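Local coordinates for protein alanine racemase 1 (Caldanaerobacter subterraneus subsp. tengcongensis MB4, PDB 4Y2W) that belongs to the alanine racemase family, whose chains join an N-terminal TIM-barrel domain to a C-terminal domain rich in beta strands, at residues E182-D185 with K186-L190; Y217-L220 with D221-P225. The protein carries 1 engineered substitution. All coordinates share one frame; numbering follows the deposited sequence.

Contact 1: E182-D185 with K186-L190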
loop_
_atom_site.group_PDB
_atom_site.type_symbol
_atom_site.label_atom_id
_atom_site.label_comp_id
_atom_site.label_asym_id
_atom_site.label_seq_id
_atom_site.Cartn_x
_atom_site.Cartn_y
_atom_site.Cartn_z
ATOM N N GLU A 182 -6.221 22.548 27.739
ATOM C CA GLU A 182 -4.871 23.023 28.040
ATOM C C GLU A 182 -4.112 23.434 26.782
ATOM O O GLU A 182 -3.465 24.479 26.764
ATOM C CB GLU A 182 -4.084 21.947 28.793
ATOM C CG GLU A 182 -2.640 22.319 29.106
ATOM C CD GLU A 182 -1.922 21.261 29.921
ATOM O OE1 GLU A 182 -2.494 20.171 30.139
ATOM O OE2 GLU A 182 -0.775 21.521 30.344
ATOM N N GLN A 183 -4.184 22.602 25.744
ATOM C CA GLN A 183 -3.507 22.881 24.475
ATOM C C GLN A 183 -4.103 24.106 23.793
ATOM O O GLN A 183 -3.381 24.918 23.211
ATOM C CB GLN A 183 -3.595 21.682 23.525
ATOM C CG GLN A 183 -2.788 20.465 23.946
ATOM C CD GLN A 183 -2.731 19.405 22.861
ATOM O OE1 GLN A 183 -3.391 18.367 22.954
ATOM N NE2 GLN A 183 -1.946 19.663 21.819
ATOM N N PHE A 184 -5.425 24.227 23.862
ATOM C CA PHE A 184 -6.128 25.355 23.258
ATOM C C PHE A 184 -5.711 26.684 23.894
ATOM O O PHE A 184 -5.406 27.642 23.188
ATOM C CB PHE A 184 -7.640 25.162 23.378
ATOM C CG PHE A 184 -8.443 26.209 22.662
ATOM C CD1 PHE A 184 -8.619 26.143 21.288
ATOM C CD2 PHE A 184 -9.021 27.261 23.360
ATOM C CE1 PHE A 184 -9.354 27.109 20.623
ATOM C CE2 PHE A 184 -9.757 28.227 22.701
ATOM C CZ PHE A 184 -9.924 28.151 21.330
ATOM N N ASP A 185 -5.688 26.727 25.225
ATOM C CA ASP A 185 -5.312 27.939 25.957
ATOM C C ASP A 185 -3.886 28.386 25.621
ATOM O O ASP A 185 -3.669 29.556 25.303
ATOM C CB ASP A 185 -5.464 27.735 27.473
ATOM C CG ASP A 185 -6.924 27.635 27.914
ATOM O OD1 ASP A 185 -7.834 27.831 27.081
ATOM O OD2 ASP A 185 -7.161 27.360 29.108
ATOM N N LYS A 186 -2.925 27.464 25.679
ATOM C CA LYS A 186 -1.539 27.768 25.295
ATOM C C LYS A 186 -1.483 28.428 23.925
ATOM O O LYS A 186 -0.786 29.425 23.731
ATOM C CB LYS A 186 -0.688 26.501 25.255
ATOM C CG LYS A 186 -0.271 25.976 26.614
ATOM C CD LYS A 186 0.825 24.935 26.466
ATOM C CE LYS A 186 1.145 24.269 27.793
ATOM N NZ LYS A 186 2.214 23.242 27.649
ATOM N N PHE A 187 -2.228 27.852 22.985
ATOM C CA PHE A 187 -2.295 28.347 21.616
ATOM C C PHE A 187 -2.818 29.780 21.587
ATOM O O PHE A 187 -2.166 30.671 21.044
ATOM C CB PHE A 187 -3.190 27.429 20.772
ATOM C CG PHE A 187 -3.135 27.705 19.295
ATOM C CD1 PHE A 187 -1.930 27.653 18.609
ATOM C CD2 PHE A 187 -4.294 27.993 18.586
ATOM C CE1 PHE A 187 -1.878 27.901 17.250
ATOM C CE2 PHE A 187 -4.247 28.238 17.225
ATOM C CZ PHE A 187 -3.039 28.193 16.555
ATOM N N MET A 188 -3.980 30.002 22.196
ATOM C CA MET A 188 -4.582 31.337 22.245
ATOM C C MET A 188 -3.698 32.341 22.996
ATOM O O MET A 188 -3.684 33.522 22.660
ATOM C CB MET A 188 -5.974 31.286 22.888
ATOM C CG MET A 188 -7.006 30.432 22.154
ATOM S SD MET A 188 -7.183 30.720 20.378
ATOM C CE MET A 188 -7.272 32.506 20.322
ATOM N N ASN A 189 -2.957 31.867 23.996
ATOM C CA ASN A 189 -2.038 32.722 24.755
ATOM C C ASN A 189 -0.843 33.206 23.933
ATOM O O ASN A 189 -0.342 34.312 24.149
ATOM C CB ASN A 189 -1.556 32.009 26.024
ATOM C CG ASN A 189 -2.631 31.937 27.104
ATOM O OD1 ASN A 189 -3.822 32.134 26.842
ATOM N ND2 ASN A 189 -2.210 31.652 28.329
ATOM N N LEU A 190 -0.388 32.382 22.996
ATOM C CA LEU A 190 0.632 32.809 22.044
ATOM C C LEU A 190 0.061 33.821 21.048
ATOM O O LEU A 190 0.765 34.738 20.629
ATOM C CB LEU A 190 1.213 31.611 21.292
ATOM C CG LEU A 190 2.396 31.903 20.362
ATOM C CD1 LEU A 190 3.566 32.488 21.139
ATOM C CD2 LEU A 190 2.821 30.641 19.627
#

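Contact 2: Y217-L220 with D221-P225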
loop_
_atom_site.group_PDB
_atom_site.type_symbol
_atom_site.label_atom_id
_atom_site.label_comp_id
_atom_site.label_asym_id
_atom_site.label_seq_id
_atom_site.Cartn_x
_atom_site.Cartn_y
_atom_site.Cartn_z
ATOM N N TYR A 217 -15.460 25.155 20.932
ATOM C CA TYR A 217 -14.535 26.288 21.053
ATOM C C TYR A 217 -13.344 26.207 20.100
ATOM O O TYR A 217 -12.838 27.237 19.651
ATOM C CB TYR A 217 -14.035 26.442 22.499
ATOM C CG TYR A 217 -13.265 25.265 23.071
ATOM C CD1 TYR A 217 -11.910 25.089 22.798
ATOM C CD2 TYR A 217 -13.883 24.351 23.919
ATOM C CE1 TYR A 217 -11.204 24.021 23.331
ATOM C CE2 TYR A 217 -13.184 23.283 24.459
ATOM C CZ TYR A 217 -11.846 23.123 24.164
ATOM O OH TYR A 217 -11.151 22.065 24.701
ATOM N N SER A 218 -12.906 24.987 19.790
ATOM C CA SER A 218 -11.722 24.766 18.946
ATOM C C SER A 218 -11.903 25.151 17.472
ATOM O O SER A 218 -10.917 25.253 16.740
ATOM C CB SER A 218 -11.275 23.300 19.032
ATOM O OG SER A 218 -12.286 22.423 18.569
ATOM N N HIS A 219 -13.149 25.366 17.049
ATOM C CA HIS A 219 -13.475 25.674 15.651
ATOM C C HIS A 219 -12.627 26.805 15.060
ATOM O O HIS A 219 -12.120 26.676 13.946
ATOM C CB HIS A 219 -14.962 26.025 15.518
ATOM C CG HIS A 219 -15.878 24.854 15.693
ATOM N ND1 HIS A 219 -17.186 24.861 15.257
ATOM C CD2 HIS A 219 -15.671 23.633 16.241
ATOM C CE1 HIS A 219 -17.749 23.702 15.542
ATOM N NE2 HIS A 219 -16.851 22.938 16.137
ATOM N N LEU A 220 -12.490 27.901 15.806
ATOM C CA LEU A 220 -11.687 29.065 15.393
ATOM C C LEU A 220 -12.064 29.563 13.985
ATOM O O LEU A 220 -13.243 29.578 13.639
ATOM C CB LEU A 220 -10.187 28.752 15.514
ATOM C CG LEU A 220 -9.662 28.382 16.904
ATOM C CD1 LEU A 220 -8.225 27.895 16.813
ATOM C CD2 LEU A 220 -9.763 29.564 17.857
ATOM N N ASP A 221 -11.079 29.960 13.179
ATOM C CA ASP A 221 -11.337 30.508 11.845
ATOM C C ASP A 221 -11.461 29.417 10.782
ATOM O O ASP A 221 -12.126 29.614 9.767
ATOM C CB ASP A 221 -10.222 31.475 11.439
ATOM C CG ASP A 221 -10.001 32.578 12.457
ATOM O OD1 ASP A 221 -10.976 33.264 12.826
ATOM O OD2 ASP A 221 -8.843 32.752 12.893
ATOM N N MET A 222 -10.802 28.281 11.007
ATOM C CA MET A 222 -10.842 27.166 10.062
ATOM C C MET A 222 -10.799 25.820 10.784
ATOM O O MET A 222 -10.304 25.711 11.905
ATOM C CB MET A 222 -9.690 27.280 9.058
ATOM C CG MET A 222 -9.811 26.366 7.848
ATOM S SD MET A 222 -8.701 26.825 6.505
ATOM C CE MET A 222 -7.108 26.698 7.315
ATOM N N VAL A 223 -11.325 24.801 10.117
ATOM C CA VAL A 223 -11.471 23.466 10.683
ATOM C C VAL A 223 -10.920 22.419 9.692
ATOM O O VAL A 223 -10.981 22.621 8.478
ATOM C CB VAL A 223 -12.955 23.260 11.083
ATOM C CG1 VAL A 223 -13.544 21.967 10.549
ATOM C CG2 VAL A 223 -13.113 23.363 12.594
ATOM N N ARG A 224 -10.369 21.319 10.213
ATOM C CA ARG A 224 -9.609 20.348 9.400
ATOM C C ARG A 224 -10.184 18.916 9.403
ATOM O O ARG A 224 -9.580 17.998 9.972
ATOM C CB ARG A 224 -8.152 20.297 9.879
ATOM C CG ARG A 224 -7.376 21.605 9.767
ATOM C CD ARG A 224 -5.883 21.368 9.964
ATOM N NE ARG A 224 -5.604 20.635 11.201
ATOM C CZ ARG A 224 -5.114 21.156 12.329
ATOM N NH1 ARG A 224 -4.804 22.445 12.434
ATOM N NH2 ARG A 224 -4.921 20.364 13.375
ATOM N N PRO A 225 -11.342 18.710 8.753
ATOM C CA PRO A 225 -11.890 17.357 8.666
ATOM C C PRO A 225 -11.124 16.490 7.672
ATOM O O PRO A 225 -10.810 16.945 6.569
ATOM C CB PRO A 225 -13.319 17.591 8.171
ATOM C CG PRO A 225 -13.242 18.858 7.396
ATOM C CD PRO A 225 -12.223 19.702 8.109
#

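Contact 1: E182-D185 with K186-L190
From Glu182 to Leu190 the chain is one unbroken run of alpha helix, in which Lys186 N, Phe187 N, Met188 N and Asn189 N each donate to the carbonyl oxygen four residues earlier. The Met188 N to Phe184 O bond spans 2.9 Å and is almost straight, with an N-H...O angle of 171°. One helical turn therefore sets Phe184 and Met188 on the same flank, where their side chains make the main apolar contact. With CG opposite the backbone N (chi1 -174°), the Phe184 ring swings out from the helix, its end coming nearer to Met188. The methionine chain bends at both chi2 and chi3. Met188 CG lies over one face of the ring, toward the rim, 3.6 Å from Phe184 CE2. From Met188 CG to the centroid of the Phe184 ring is 3.9 Å, a CH-pi contact. The sulfur follows more obliquely, Met188 SD lying 4.4 Å from the centroid of the Phe184 ring, which makes this a Met-aromatic pair. Methionine suits the place because a flexible, polarisable chain can fold over a flat ring. On the exposed side, Glu182 OE2 and Lys186 NZ are 4.4 Å apart, too far for a salt bridge, although their opposite charges should attract weakly. Asp185 OD1 instead forms a salt bridge with Lys181. Gln183 is buried, and its amide is used at both ends: OE1 accepts from Ala170 N, while NE2 bonds to Thr134 OG1. Phe187 packs on Ile132. Such a helix, with charged residues on the outer side and largely apolar ones and Gln183 toward the barrel, is characteristic of the outer layer of a TIM barrel; here helix 177-195 is the crossover between parallel strands 160-166 and 203-208.

Contact 2: Y217-L220 with D221-P225
The turn leading into the last strand of the TIM barrel brings the backbone of His219 beside Val223. Leu220 and Asp221 occupy the two central positions of a tight reversal whose torsions fit a type II' beta turn; Leu220 has a positive phi of 52°, followed by a psi of -140°. The reversal is compact, for His219 CA and Met222 CA, at its two ends, are 6.4 Å apart. One residue further on the chains are still close, with 5.8 Å between His219 CA and Val223 CA. No hydrogen bond joins 217-220 to 221-225, and the turn brings the residues together by van der Waals contact. Val223 points its CB back toward the incoming chain, and one methyl does the touching: Val223 CG2 lies 3.7 Å from His219 O, and His219 CA is close by. A beta-branched valine suits the extended backbone of the strand and puts this methyl beside the His219 backbone. That strand closes the eight-stranded parallel barrel, Val223 bonding through its backbone to Lys34 and Met36 of the first strand and Arg224 to Ala207 of the seventh, while Asp221, just before it, holds Lys204 by a backbone bond and by a salt bridge from OD2. The imidazole of His219 is buried, and its NE2 is hydrogen-bonded to Ile212 O, tying the turn to the short helix 209-214 before it. Leu220 has CG beside its own backbone N (chi1 -60°), and the end of its side chain leads away from 221-225 to pack on Ile206, a place suited to a branched aliphatic group. Met222, by contrast, points its CB away from the turn.

Contacts 1 and 2 belong to successive parts of the same barrel, and their centres are 14 Å apart. The Phe184 ring joins them, standing edge-to-face with the ring of Tyr217 and placing its CE1 3.7 Å from Leu220 CD2. Met188 SD meets the same methyl, Leu220 CD2, at 3.8 Å, so the leucine of contact 2 rests against both members of the Met-aromatic pair in contact 1. Neither contact lines the ligand pocket: the side chains of Gln183 and Val223 are about 12 and 13 Å from a bound alanine. Gln183 NE2 makes a weak hydrogen bond to the backbone O of His168, a pocket residue, and Arg224, next along the strand from Val223, packs on it.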